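Local coordinates for protein putative phosphatase (Bacteroides thetaiotaomicron, PDB 3KYA) that is a putative phosphatase of unproven activity that binds zinc ions and joins an IPT/TIG domain to what appears to be a six-bladed beta-propeller, at residues K16-S21 and I82-G87; E260-S265 and G269-L274; Q302-A307 and M335-D340. All coordinates share one frame; numbering follows the deposited sequence.

In the fold
Interaction 1 comes first along the chain and lies in the N-terminal IPT/TIG domain. Interactions 2 and 3 follow in series in the large domain of successive antiparallel sheets, consistent with a beta-propeller. The centre of interaction 1 is 70 Å from that of interaction 2 and 67 Å from that of interaction 3, on the opposite side of the chain's centre. Interactions 2 and 3 have centres only 10 Å apart and touch. Strands 270-274 and 300-305 are neighbours in one four-stranded sheet, and interaction 3 runs from there to strand 333-340 of the next. The contacts therefore sample a separate small domain, one probable blade, and the seam between it and the next.

Interaction 1: residues K16-S21 and I82-G87. With EDO (1,2-ethanediol), chain E.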
ATOM      1  N   LYS A  16      41.932 -21.606  12.383  1.00 20.19           N
ATOM      2  CA  LYS A  16      41.247 -22.051  11.175  1.00 20.17           C
ATOM      3  C   LYS A  16      40.676 -20.874  10.403  1.00 19.70           C
ATOM      4  O   LYS A  16      40.295 -19.861  10.998  1.00 19.60           O
ATOM      5  CB  LYS A  16      40.102 -23.001  11.532  1.00 20.66           C
ATOM      6  CG  LYS A  16      40.520 -24.325  12.175  1.00 21.72           C
ATOM      7  CD  LYS A  16      41.360 -25.168  11.214  1.00 23.76           C
ATOM      8  CE  LYS A  16      41.487 -26.616  11.669  1.00 24.66           C
ATOM      9  NZ  LYS A  16      42.203 -26.766  12.959  1.00 26.11           N
ATOM     10  N   PRO A  17      40.582 -21.009   9.068  1.00 19.18           N
ATOM     11  CA  PRO A  17      40.018 -19.915   8.293  1.00 18.52           C
ATOM     12  C   PRO A  17      38.546 -19.676   8.611  1.00 17.95           C
ATOM     13  O   PRO A  17      37.888 -20.525   9.216  1.00 17.10           O
ATOM     14  CB  PRO A  17      40.169 -20.392   6.839  1.00 19.03           C
ATOM     15  CG  PRO A  17      40.332 -21.868   6.917  1.00 19.26           C
ATOM     16  CD  PRO A  17      41.017 -22.135   8.216  1.00 19.23           C
ATOM     17  N   VAL A  18      38.067 -18.496   8.244  1.00 17.82           N
ATOM     18  CA  VAL A  18      36.662 -18.161   8.326  1.00 17.15           C
ATOM     19  C   VAL A  18      36.213 -18.259   6.878  1.00 17.29           C
ATOM     20  O   VAL A  18      36.943 -17.840   5.968  1.00 17.27           O
ATOM     21  CB  VAL A  18      36.414 -16.754   8.881  1.00 17.57           C
ATOM     22  CG1 VAL A  18      34.945 -16.367   8.726  1.00 16.62           C
ATOM     23  CG2 VAL A  18      36.836 -16.679  10.332  1.00 16.63           C
ATOM     24  N   ALA A  19      35.035 -18.827   6.649  1.00 16.90           N
ATOM     25  CA  ALA A  19      34.524 -18.981   5.296  1.00 16.56           C
ATOM     26  C   ALA A  19      33.093 -18.494   5.179  1.00 16.13           C
ATOM     27  O   ALA A  19      32.332 -18.598   6.128  1.00 15.97           O
ATOM     28  CB  ALA A  19      34.611 -20.460   4.867  1.00 16.81           C
ATOM     29  N   ILE A  20      32.762 -17.925   4.018  1.00 15.77           N
ATOM     30  CA  ILE A  20      31.400 -17.563   3.653  1.00 15.04           C
ATOM     31  C   ILE A  20      31.045 -18.440   2.452  1.00 15.38           C
ATOM     32  O   ILE A  20      31.718 -18.365   1.422  1.00 14.90           O
ATOM     33  CB  ILE A  20      31.267 -16.089   3.271  1.00 15.19           C
ATOM     34  CG1 ILE A  20      31.509 -15.217   4.510  1.00 14.66           C
ATOM     35  CG2 ILE A  20      29.892 -15.833   2.648  1.00 13.63           C
ATOM     36  CD1 ILE A  20      31.522 -13.718   4.215  1.00 14.64           C
ATOM     37  N   SER A  21      29.995 -19.250   2.579  1.00 15.11           N
ATOM     38  CA  SER A  21      29.594 -20.172   1.509  1.00 15.54           C
ATOM     39  C   SER A  21      28.390 -19.713   0.697  1.00 15.15           C
ATOM     40  O   SER A  21      28.227 -20.128  -0.449  1.00 14.99           O
ATOM     41  CB  SER A  21      29.265 -21.538   2.115  1.00 15.59           C
ATOM     42  OG  SER A  21      28.219 -21.402   3.060  1.00 17.48           O
ATOM     43  N   ILE A  82      33.965 -10.124   6.395  1.00 15.03           N
ATOM     44  CA  ILE A  82      33.706 -10.458   7.789  0.50 14.79           C
ATOM     45  C   ILE A  82      35.021 -10.672   8.509  1.00 14.79           C
ATOM     46  O   ILE A  82      35.947 -11.270   7.949  1.00 14.44           O
ATOM     47  CB  ILE A  82      32.842 -11.733   7.926  0.50 14.62           C
ATOM     48  CG1 ILE A  82      31.462 -11.527   7.302  0.50 14.14           C
ATOM     49  CG2 ILE A  82      32.669 -12.127   9.395  0.50 14.88           C
ATOM     50  CD1 ILE A  82      30.538 -12.727   7.453  0.50 13.41           C
ATOM     51  N   THR A  83      35.107 -10.160   9.732  1.00 14.71           N
ATOM     52  CA  THR A  83      36.266 -10.331  10.587  1.00 14.78           C
ATOM     53  C   THR A  83      35.747 -10.892  11.901  1.00 14.74           C
ATOM     54  O   THR A  83      34.852 -10.308  12.519  1.00 15.25           O
ATOM     55  CB  THR A  83      37.036  -9.024  10.852  1.00 15.06           C
ATOM     56  OG1 THR A  83      37.512  -8.488   9.616  1.00 15.71           O
ATOM     57  CG2 THR A  83      38.244  -9.276  11.805  1.00 15.19           C
ATOM     58  N   VAL A  84      36.283 -12.040  12.294  1.00 14.55           N
ATOM     59  CA  VAL A  84      35.923 -12.706  13.529  1.00 14.24           C
ATOM     60  C   VAL A  84      37.156 -12.663  14.428  1.00 15.01           C
ATOM     61  O   VAL A  84      38.273 -12.932  13.975  1.00 14.45           O
ATOM     62  CB  VAL A  84      35.481 -14.162  13.283  1.00 14.41           C
ATOM     63  CG1 VAL A  84      34.949 -14.809  14.590  1.00 13.72           C
ATOM     64  CG2 VAL A  84      34.427 -14.216  12.185  1.00 12.98           C
ATOM     65  N   GLY A  85      36.956 -12.300  15.693  1.00 14.86           N
ATOM     66  CA  GLY A  85      38.057 -12.204  16.640  1.00 15.63           C
ATOM     67  C   GLY A  85      38.698 -10.829  16.677  1.00 15.93           C
ATOM     68  O   GLY A  85      38.338  -9.942  15.898  1.00 16.22           O
ATOM     69  N   GLU A  86      39.655 -10.652  17.585  1.00 16.38           N
ATOM     70  CA  GLU A  86      40.319  -9.365  17.757  1.00 17.07           C
ATOM     71  C   GLU A  86      41.817  -9.518  17.932  1.00 18.05           C
ATOM     72  O   GLU A  86      42.289 -10.547  18.400  1.00 18.10           O
ATOM     73  CB  GLU A  86      39.763  -8.646  18.984  1.00 16.73           C
ATOM     74  CG  GLU A  86      38.261  -8.489  19.020  1.00 16.90           C
ATOM     75  CD  GLU A  86      37.814  -7.716  20.244  1.00 17.90           C
ATOM     76  OE1 GLU A  86      38.195  -6.531  20.339  1.00 18.18           O
ATOM     77  OE2 GLU A  86      37.116  -8.290  21.116  1.00 16.13           O
ATOM     78  N   GLY A  87      42.557  -8.481  17.554  1.00 19.34           N
ATOM     79  CA  GLY A  87      44.005  -8.475  17.690  1.00 20.39           C
ATOM     80  C   GLY A  87      44.670  -9.656  17.004  1.00 21.20           C
ATOM     81  O   GLY A  87      44.359  -9.963  15.856  1.00 21.30           O
TER
HETATM   82  C1  EDO E   4      34.898  -6.597   8.181  1.00 38.81           C
HETATM   83  O1  EDO E   4      36.231  -7.091   8.038  1.00 39.13           O
HETATM   84  C2  EDO E   4      34.806  -5.707   9.415  1.00 39.42           C
HETATM   85  O2  EDO E   4      35.566  -4.509   9.255  1.00 39.41           O
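V18 meets V84, and I20 meets I82, in the core of the immunoglobulin-like IPT/TIG domain. The two segments share no hydrogen bond. They come together through aliphatic side chains alone, with the CA atoms of V18 and V84 7.6 Å apart. The side chain of V18 can be followed outward. Its CB points toward segment 82-87 and splits into two methyls. CG1 lies anti to the backbone N (chi1 170°), which leaves CG2 anti to the carbonyl carbon, beside the backbone N. CG2 makes the nearer approach, 3.9 Å from V84 CG2. It also reaches V84 CB at 4.1 Å. The other methyl, V18 CG1, touches the same V84 CG2 at 4.1 Å, so one methyl of V84 faces both branches of V18. Around this pair V18 also packs on V91 and T93 of strand 91-94 and on F41. F12 touches V84. A second pair lies beside it. I20 stretches its chain to CD1, which meets I82 CD1 at 3.5 Å. I82 was modelled in two conformers, so this close approach holds for one of them. I36 of strand 33-39 touches both isoleucines. Between I82 and V84, T83 turns its CB away from segment 16-21. T83 OG1 is hydrogen-bonded to T92 OG1. A 1,2-ethanediol, probably from the crystallisation liquor, has its O1 a very short, doubtful 2.5 Å from T83 OG1.

Interaction 2: residues E260-S265 and G269-L274; sequences ELYFNS and GQVFRL
A beta hairpin joins strands 261-265 and 270-274, the two central strands of a four-stranded antiparallel sheet that is probably one propeller blade. The strands run at 151° to each other. L261 and L274 form a hydrogen-bonded pair, with L261 N 2.8 Å from L274 O. F263 and F272 form another, in which F272 N lies 2.7 Å from F263 O. Y262 with R273 and N264 with V271 are the non-hydrogen-bonded pairs between and beyond them. F263 and F272 share a face of the sheet with the leucines. F263 CG sits between its backbone N and carbonyl carbon (chi1 66°), which tips the ring over strand 270-274. F272 CB then lies over one face of that ring, 3.9 Å from its centroid, as a CH-pi contact. The two rings are oblique, with planes 32° apart. A244 and V293 also touch F263. On the other face, Y262 and R273 run side by side in the same direction. R273 CG lies 3.5 Å from Y262 CE1. Farther out, R273 NE gives a weak bond to Y262 OH at 3.3 Å. The Y262 hydroxyl donates to E260 OE2 at 2.7 Å, using the anti lone pair of that oxygen. E260 CG covers a face of the R273 guanidinium, while E260 OE2 and R273 NH2 make only a long salt bridge. R273 NH2 has a second partner in K344 O. E260 OE2 is also hydrogen-bonded to Y339 OH, so two tyrosine hydroxyls probably stabilise the negative charge of this buried carboxylate more directly than the arginine does.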
ATOM      1  N   GLU A 260      -5.750  27.506 -21.988  1.00 14.18           N
ATOM      2  CA  GLU A 260      -6.380  28.633 -21.309  1.00 13.68           C
ATOM      3  C   GLU A 260      -5.783  28.790 -19.902  1.00 13.59           C
ATOM      4  O   GLU A 260      -5.127  27.876 -19.386  1.00 13.22           O
ATOM      5  CB  GLU A 260      -7.922  28.517 -21.291  1.00 13.86           C
ATOM      6  CG  GLU A 260      -8.532  27.452 -20.363  1.00 14.17           C
ATOM      7  CD  GLU A 260      -8.513  26.039 -20.922  1.00 15.71           C
ATOM      8  OE1 GLU A 260      -7.793  25.778 -21.920  1.00 15.40           O
ATOM      9  OE2 GLU A 260      -9.245  25.183 -20.354  1.00 15.63           O
ATOM     10  N   LEU A 261      -6.019  29.954 -19.301  1.00 13.81           N
ATOM     11  CA  LEU A 261      -5.496  30.314 -17.991  1.00 14.08           C
ATOM     12  C   LEU A 261      -6.564  30.321 -16.891  1.00 14.46           C
ATOM     13  O   LEU A 261      -7.618  30.941 -17.044  1.00 14.44           O
ATOM     14  CB  LEU A 261      -4.868  31.705 -18.052  1.00 14.53           C
ATOM     15  CG  LEU A 261      -4.186  32.218 -16.772  1.00 14.77           C
ATOM     16  CD1 LEU A 261      -2.941  31.393 -16.427  1.00 14.06           C
ATOM     17  CD2 LEU A 261      -3.847  33.694 -16.911  1.00 16.31           C
ATOM     18  N   TYR A 262      -6.273  29.633 -15.790  1.00 14.12           N
ATOM     19  CA  TYR A 262      -7.128  29.636 -14.615  1.00 14.43           C
ATOM     20  C   TYR A 262      -6.429  30.375 -13.479  1.00 14.88           C
ATOM     21  O   TYR A 262      -5.248  30.129 -13.206  1.00 15.86           O
ATOM     22  CB  TYR A 262      -7.503  28.203 -14.216  1.00 14.03           C
ATOM     23  CG  TYR A 262      -8.374  27.541 -15.262  1.00 13.90           C
ATOM     24  CD1 TYR A 262      -9.746  27.798 -15.327  1.00 12.54           C
ATOM     25  CD2 TYR A 262      -7.821  26.703 -16.226  1.00 13.46           C
ATOM     26  CE1 TYR A 262     -10.532  27.217 -16.305  1.00 12.97           C
ATOM     27  CE2 TYR A 262      -8.601  26.113 -17.196  1.00 13.23           C
ATOM     28  CZ  TYR A 262      -9.953  26.376 -17.242  1.00 12.52           C
ATOM     29  OH  TYR A 262     -10.717  25.801 -18.227  1.00 13.70           O
ATOM     30  N   PHE A 263      -7.117  31.346 -12.876  1.00 14.63           N
ATOM     31  CA  PHE A 263      -6.580  32.050 -11.711  1.00 14.62           C
ATOM     32  C   PHE A 263      -7.727  32.315 -10.717  1.00 14.85           C
ATOM     33  O   PHE A 263      -8.904  32.312 -11.104  1.00 14.70           O
ATOM     34  CB  PHE A 263      -5.821  33.324 -12.101  1.00 14.81           C
ATOM     35  CG  PHE A 263      -6.684  34.395 -12.703  1.00 14.68           C
ATOM     36  CD1 PHE A 263      -7.020  34.361 -14.044  1.00 14.20           C
ATOM     37  CD2 PHE A 263      -7.120  35.456 -11.929  1.00 14.28           C
ATOM     38  CE1 PHE A 263      -7.813  35.353 -14.597  1.00 15.65           C
ATOM     39  CE2 PHE A 263      -7.936  36.453 -12.471  1.00 14.34           C
ATOM     40  CZ  PHE A 263      -8.275  36.402 -13.803  1.00 14.92           C
ATOM     41  N   ASN A 264      -7.386  32.505  -9.443  1.00 14.85           N
ATOM     42  CA  ASN A 264      -8.410  32.689  -8.404  1.00 14.88           C
ATOM     43  C   ASN A 264      -8.369  34.027  -7.677  1.00 14.93           C
ATOM     44  O   ASN A 264      -7.591  34.917  -8.006  1.00 15.13           O
ATOM     45  CB  ASN A 264      -8.267  31.595  -7.329  1.00 14.78           C
ATOM     46  CG  ASN A 264      -7.178  31.918  -6.304  1.00 15.25           C
ATOM     47  OD1 ASN A 264      -6.106  32.446  -6.647  1.00 16.63           O
ATOM     48  ND2 ASN A 264      -7.444  31.597  -5.040  1.00 14.59           N
ATOM     49  N   SER A 265      -9.277  34.158  -6.708  1.00 14.81           N
ATOM     50  CA  SER A 265      -9.235  35.213  -5.720  1.00 14.61           C
ATOM     51  C   SER A 265      -9.625  34.573  -4.387  1.00 14.83           C
ATOM     52  O   SER A 265     -10.592  33.798  -4.305  1.00 14.64           O
ATOM     53  CB  SER A 265     -10.166  36.382  -6.027  1.00 15.62           C
ATOM     54  OG  SER A 265     -10.153  37.310  -4.946  1.00 15.36           O
ATOM     55  N   GLY A 269     -13.111  32.857  -3.000  1.00 16.53           N
ATOM     56  CA  GLY A 269     -12.612  31.607  -3.576  1.00 16.39           C
ATOM     57  C   GLY A 269     -13.048  31.427  -5.024  1.00 16.12           C
ATOM     58  O   GLY A 269     -13.285  30.307  -5.474  1.00 16.46           O
ATOM     59  N   GLN A 270     -13.175  32.538  -5.746  1.00 15.85           N
ATOM     60  CA  GLN A 270     -13.539  32.510  -7.162  1.00 15.80           C
ATOM     61  C   GLN A 270     -12.476  31.826  -8.019  1.00 15.86           C
ATOM     62  O   GLN A 270     -11.294  31.911  -7.712  1.00 15.96           O
ATOM     63  CB  GLN A 270     -13.671  33.926  -7.745  1.00 15.85           C
ATOM     64  CG  GLN A 270     -14.721  34.875  -7.173  1.00 15.69           C
ATOM     65  CD  GLN A 270     -14.256  35.749  -6.016  1.00 14.78           C
ATOM     66  OE1 GLN A 270     -13.446  35.349  -5.191  1.00 15.24           O
ATOM     67  NE2 GLN A 270     -14.835  36.939  -5.921  1.00 15.54           N
ATOM     68  N   VAL A 271     -12.910  31.174  -9.093  1.00 15.79           N
ATOM     69  CA  VAL A 271     -12.013  30.648 -10.116  1.00 15.46           C
ATOM     70  C   VAL A 271     -12.410  31.323 -11.427  1.00 15.52           C
ATOM     71  O   VAL A 271     -13.571  31.237 -11.846  1.00 15.70           O
ATOM     72  CB  VAL A 271     -12.039  29.108 -10.243  1.00 15.39           C
ATOM     73  CG1 VAL A 271     -11.262  28.653 -11.480  1.00 14.73           C
ATOM     74  CG2 VAL A 271     -11.461  28.459  -8.981  1.00 14.34           C
ATOM     75  N   PHE A 272     -11.449  32.023 -12.041  1.00 15.32           N
ATOM     76  CA  PHE A 272     -11.646  32.736 -13.299  1.00 15.33           C
ATOM     77  C   PHE A 272     -10.914  32.033 -14.437  1.00 15.32           C
ATOM     78  O   PHE A 272      -9.840  31.471 -14.226  1.00 15.07           O
ATOM     79  CB  PHE A 272     -11.118  34.175 -13.222  1.00 15.63           C
ATOM     80  CG  PHE A 272     -11.778  35.021 -12.177  1.00 15.61           C
ATOM     81  CD1 PHE A 272     -13.045  35.537 -12.388  1.00 16.44           C
ATOM     82  CD2 PHE A 272     -11.113  35.345 -11.006  1.00 15.18           C
ATOM     83  CE1 PHE A 272     -13.653  36.330 -11.426  1.00 16.50           C
ATOM     84  CE2 PHE A 272     -11.716  36.141 -10.040  1.00 16.86           C
ATOM     85  CZ  PHE A 272     -12.988  36.629 -10.253  1.00 16.13           C
ATOM     86  N   ARG A 273     -11.495  32.095 -15.636  1.00 15.42           N
ATOM     87  CA  ARG A 273     -10.945  31.484 -16.849  1.00 15.05           C
ATOM     88  C   ARG A 273     -10.717  32.539 -17.926  1.00 15.58           C
ATOM     89  O   ARG A 273     -11.662  33.226 -18.332  1.00 15.80           O
ATOM     90  CB  ARG A 273     -11.929  30.452 -17.400  1.00 15.25           C
ATOM     91  CG  ARG A 273     -11.462  29.659 -18.624  1.00 15.34           C
ATOM     92  CD  ARG A 273     -12.606  28.841 -19.200  1.00 15.01           C
ATOM     93  NE  ARG A 273     -12.219  27.936 -20.287  1.00 15.25           N
ATOM     94  CZ  ARG A 273     -11.982  28.299 -21.546  1.00 16.36           C
ATOM     95  NH1 ARG A 273     -12.042  29.574 -21.911  1.00 17.18           N
ATOM     96  NH2 ARG A 273     -11.658  27.378 -22.447  1.00 15.24           N
ATOM     97  N   LEU A 274      -9.477  32.644 -18.403  1.00 14.89           N
ATOM     98  CA  LEU A 274      -9.117  33.559 -19.480  1.00 15.29           C
ATOM     99  C   LEU A 274      -8.532  32.800 -20.672  1.00 15.53           C
ATOM    100  O   LEU A 274      -7.615  31.977 -20.517  1.00 15.80           O
ATOM    101  CB  LEU A 274      -8.089  34.591 -19.001  1.00 14.82           C
ATOM    102  CG  LEU A 274      -7.531  35.530 -20.076  1.00 14.73           C
ATOM    103  CD1 LEU A 274      -8.658  36.363 -20.728  1.00 15.01           C
ATOM    104  CD2 LEU A 274      -6.459  36.423 -19.484  1.00 15.13           C
TER

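Interaction 3: residues Q302-A307 and M335-D340; sequences QLFTIA and MRSDYD. With ZN (zinc ion), chain B; EDO (1,2-ethanediol), chain I.
I306 and M335, a selenomethionine, make the main touch between the two segments. M335 SE lies 4.0 Å from I306 CB and only slightly farther from CG1 and CD1, so the selenium sits against three carbons of the isoleucine, the two side chains crossing obliquely. Beyond it, M335 CE comes within 3.5 Å of I306 O. The M335 chain runs straight through chi2 and then bends at chi3 (74°), which brings this methyl toward the carbonyl oxygen. A thinner contact joins F304 CZ to S337 OG at 4.4 Å. That hydroxyl is hydrogen-bonded to I347 O. F326 touches F304, I306 and S337. The segments belong to successive four-stranded antiparallel sheets, 252-305 and 313-352, probably neighbouring blades of the propeller. Strand 300-305 is the last of the first sheet, and strand 333-340 is an inner strand of the second. R336, D338 and D340 of strand 333-340 do not touch segment 302-307. R336 NH1 makes a salt bridge to D338 OD1 at 2.8 Å, meeting that oxygen from above the carboxylate plane, 45° out of it. D338 OD2 accepts a hydrogen bond from O2 of a 1,2-ethanediol and is hydrogen-bonded to Y68 OH of the second subunit. D340 OD2 binds a zinc ion at 2.0 Å. A water and two atoms from elsewhere in the structure are its other ligands. D340 OD1 instead accepts hydrogen bonds from I342 N and K343 N, which steady the carboxylate.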
ATOM      1  N   GLN A 302     -16.050  33.818 -14.648  1.00 17.76           N
ATOM      2  CA  GLN A 302     -16.079  33.265 -13.286  1.00 17.65           C
ATOM      3  C   GLN A 302     -16.881  31.964 -13.309  1.00 17.40           C
ATOM      4  O   GLN A 302     -18.094  31.987 -13.411  1.00 17.19           O
ATOM      5  CB  GLN A 302     -16.664  34.259 -12.275  1.00 17.54           C
ATOM      6  CG  GLN A 302     -16.765  33.716 -10.838  1.00 18.13           C
ATOM      7  CD  GLN A 302     -17.188  34.760  -9.812  1.00 19.31           C
ATOM      8  OE1 GLN A 302     -16.827  35.937  -9.911  1.00 21.47           O
ATOM      9  NE2 GLN A 302     -17.925  34.324  -8.803  1.00 19.62           N
ATOM     10  N   LEU A 303     -16.197  30.828 -13.201  1.00 17.10           N
ATOM     11  CA  LEU A 303     -16.852  29.525 -13.293  1.00 16.74           C
ATOM     12  C   LEU A 303     -17.650  29.156 -12.052  1.00 16.63           C
ATOM     13  O   LEU A 303     -18.741  28.590 -12.159  1.00 16.85           O
ATOM     14  CB  LEU A 303     -15.816  28.421 -13.557  1.00 16.91           C
ATOM     15  CG  LEU A 303     -14.942  28.558 -14.811  1.00 16.91           C
ATOM     16  CD1 LEU A 303     -14.049  27.330 -14.983  1.00 17.38           C
ATOM     17  CD2 LEU A 303     -15.796  28.764 -16.041  1.00 16.23           C
ATOM     18  N   PHE A 304     -17.085  29.464 -10.890  1.00 16.33           N
ATOM     19  CA  PHE A 304     -17.665  29.131  -9.599  1.00 16.17           C
ATOM     20  C   PHE A 304     -16.797  29.677  -8.475  1.00 16.03           C
ATOM     21  O   PHE A 304     -15.712  30.249  -8.724  1.00 15.80           O
ATOM     22  CB  PHE A 304     -17.793  27.601  -9.449  1.00 16.04           C
ATOM     23  CG  PHE A 304     -16.594  26.829  -9.982  1.00 15.77           C
ATOM     24  CD1 PHE A 304     -15.377  26.844  -9.316  1.00 14.83           C
ATOM     25  CD2 PHE A 304     -16.702  26.075 -11.139  1.00 15.73           C
ATOM     26  CE1 PHE A 304     -14.276  26.132  -9.811  1.00 16.42           C
ATOM     27  CE2 PHE A 304     -15.609  25.371 -11.644  1.00 17.24           C
ATOM     28  CZ  PHE A 304     -14.394  25.401 -10.974  1.00 16.37           C
ATOM     29  N   THR A 305     -17.314  29.537  -7.254  1.00 15.69           N
ATOM     30  CA  THR A 305     -16.587  29.781  -6.019  1.00 15.68           C
ATOM     31  C   THR A 305     -16.416  28.358  -5.481  1.00 16.02           C
ATOM     32  O   THR A 305     -17.381  27.592  -5.485  1.00 16.03           O
ATOM     33  CB  THR A 305     -17.353  30.684  -5.054  1.00 16.10           C
ATOM     34  OG1 THR A 305     -18.693  30.198  -4.893  1.00 15.54           O
ATOM     35  CG2 THR A 305     -17.407  32.118  -5.595  1.00 16.25           C
ATOM     36  N   ILE A 306     -15.229  27.973  -5.021  1.00 15.56           N
ATOM     37  CA  ILE A 306     -15.039  26.573  -4.613  1.00 15.63           C
ATOM     38  C   ILE A 306     -15.607  26.177  -3.240  1.00 16.21           C
ATOM     39  O   ILE A 306     -15.944  25.023  -3.048  1.00 16.43           O
ATOM     40  CB  ILE A 306     -13.543  26.117  -4.731  1.00 15.60           C
ATOM     41  CG1 ILE A 306     -12.665  26.690  -3.609  1.00 15.49           C
ATOM     42  CG2 ILE A 306     -13.008  26.468  -6.136  1.00 14.55           C
ATOM     43  CD1 ILE A 306     -11.180  26.201  -3.652  1.00 14.80           C
ATOM     44  N   ALA A 307     -15.687  27.127  -2.308  1.00 16.68           N
ATOM     45  CA  ALA A 307     -16.165  26.878  -0.951  1.00 17.37           C
ATOM     46  C   ALA A 307     -16.675  28.174  -0.306  1.00 18.00           C
ATOM     47  O   ALA A 307     -17.547  28.836  -0.862  1.00 18.46           O
ATOM     48  CB  ALA A 307     -15.059  26.249  -0.105  1.00 16.79           C
HETATM   49  N   MSE A 335      -9.449  19.688  -3.014  1.00 12.97           N
HETATM   50  CA  MSE A 335     -10.674  19.400  -3.729  1.00 13.36           C
HETATM   51  C   MSE A 335     -10.270  18.894  -5.122  1.00 13.34           C
HETATM   52  O   MSE A 335      -9.138  19.123  -5.573  1.00 13.52           O
HETATM   53  CB  MSE A 335     -11.562  20.641  -3.840  1.00 13.48           C
HETATM   54  CG  MSE A 335     -11.950  21.265  -2.502  1.00 12.88           C
HETATM   55 SE   MSE A 335     -13.199  22.739  -2.694  0.75 13.08          SE
HETATM   56  CE  MSE A 335     -14.784  21.698  -3.096  1.00 10.92           C
ATOM     57  N   ARG A 336     -11.183  18.186  -5.779  1.00 13.21           N
ATOM     58  CA  ARG A 336     -10.968  17.669  -7.114  1.00 13.30           C
ATOM     59  C   ARG A 336     -12.035  18.223  -8.036  1.00 13.90           C
ATOM     60  O   ARG A 336     -13.208  18.294  -7.667  1.00 14.16           O
ATOM     61  CB  ARG A 336     -11.007  16.152  -7.131  1.00 13.52           C
ATOM     62  CG  ARG A 336     -10.677  15.486  -8.475  1.00 13.64           C
ATOM     63  CD  ARG A 336     -10.752  13.962  -8.307  1.00 15.70           C
ATOM     64  NE  ARG A 336     -10.349  13.175  -9.479  1.00 17.84           N
ATOM     65  CZ  ARG A 336     -11.072  13.050 -10.586  1.00 18.14           C
ATOM     66  NH1 ARG A 336     -12.216  13.699 -10.710  1.00 20.62           N
ATOM     67  NH2 ARG A 336     -10.646  12.300 -11.588  1.00 17.79           N
ATOM     68  N   SER A 337     -11.619  18.592  -9.243  1.00 13.80           N
ATOM     69  CA  SER A 337     -12.519  19.115 -10.255  1.00 14.23           C
ATOM     70  C   SER A 337     -12.337  18.381 -11.594  1.00 14.25           C
ATOM     71  O   SER A 337     -11.208  18.265 -12.089  1.00 14.32           O
ATOM     72  CB  SER A 337     -12.247  20.619 -10.406  1.00 14.34           C
ATOM     73  OG  SER A 337     -12.999  21.206 -11.441  1.00 16.11           O
ATOM     74  N   ASP A 338     -13.432  17.887 -12.171  1.00 13.54           N
ATOM     75  CA  ASP A 338     -13.400  17.244 -13.490  1.00 14.05           C
ATOM     76  C   ASP A 338     -13.437  18.297 -14.611  1.00 13.79           C
ATOM     77  O   ASP A 338     -14.014  19.371 -14.444  1.00 13.51           O
ATOM     78  CB  ASP A 338     -14.555  16.261 -13.653  1.00 14.08           C
ATOM     79  CG  ASP A 338     -14.368  15.009 -12.825  1.00 15.80           C
ATOM     80  OD1 ASP A 338     -13.417  14.247 -13.123  1.00 18.46           O
ATOM     81  OD2 ASP A 338     -15.160  14.780 -11.883  1.00 13.76           O
ATOM     82  N   TYR A 339     -12.808  17.983 -15.741  1.00 13.91           N
ATOM     83  CA  TYR A 339     -12.751  18.900 -16.886  1.00 13.60           C
ATOM     84  C   TYR A 339     -13.695  18.469 -17.990  1.00 13.42           C
ATOM     85  O   TYR A 339     -13.588  17.362 -18.496  1.00 13.19           O
ATOM     86  CB  TYR A 339     -11.331  18.924 -17.432  1.00 13.73           C
ATOM     87  CG  TYR A 339     -11.046  19.994 -18.475  1.00 13.59           C
ATOM     88  CD1 TYR A 339     -10.842  21.317 -18.090  1.00 13.66           C
ATOM     89  CD2 TYR A 339     -10.916  19.667 -19.828  1.00 14.22           C
ATOM     90  CE1 TYR A 339     -10.524  22.317 -19.040  1.00 14.29           C
ATOM     91  CE2 TYR A 339     -10.604  20.654 -20.785  1.00 14.40           C
ATOM     92  CZ  TYR A 339     -10.409  21.970 -20.376  1.00 13.72           C
ATOM     93  OH  TYR A 339     -10.092  22.956 -21.294  1.00 14.83           O
ATOM     94  N   ASP A 340     -14.625  19.342 -18.363  1.00 13.75           N
ATOM     95  CA  ASP A 340     -15.549  19.060 -19.463  1.00 14.23           C
ATOM     96  C   ASP A 340     -14.779  19.360 -20.741  1.00 15.04           C
ATOM     97  O   ASP A 340     -14.499  20.521 -21.040  1.00 14.23           O
ATOM     98  CB  ASP A 340     -16.820  19.906 -19.372  1.00 13.88           C
ATOM     99  CG  ASP A 340     -17.807  19.607 -20.490  1.00 13.41           C
ATOM    100  OD1 ASP A 340     -17.363  19.322 -21.624  1.00 13.31           O
ATOM    101  OD2 ASP A 340     -19.042  19.663 -20.253  1.00 14.18           O
TER
HETATM  102 ZN    ZN B 523     -20.219  18.967 -21.776  0.50 25.21          ZN
HETATM  103  C1  EDO I   8     -15.219  10.437 -11.599  1.00 44.04           C
HETATM  104  O1  EDO I   8     -15.047  11.145 -12.827  1.00 44.45           O
HETATM  105  C2  EDO I   8     -14.579  11.220 -10.469  1.00 44.42           C
HETATM  106  O2  EDO I   8     -15.051  12.569 -10.449  1.00 43.56           O
HETATM  107  O   HOH W   1     -21.998  18.835 -20.723  1.00 15.71           O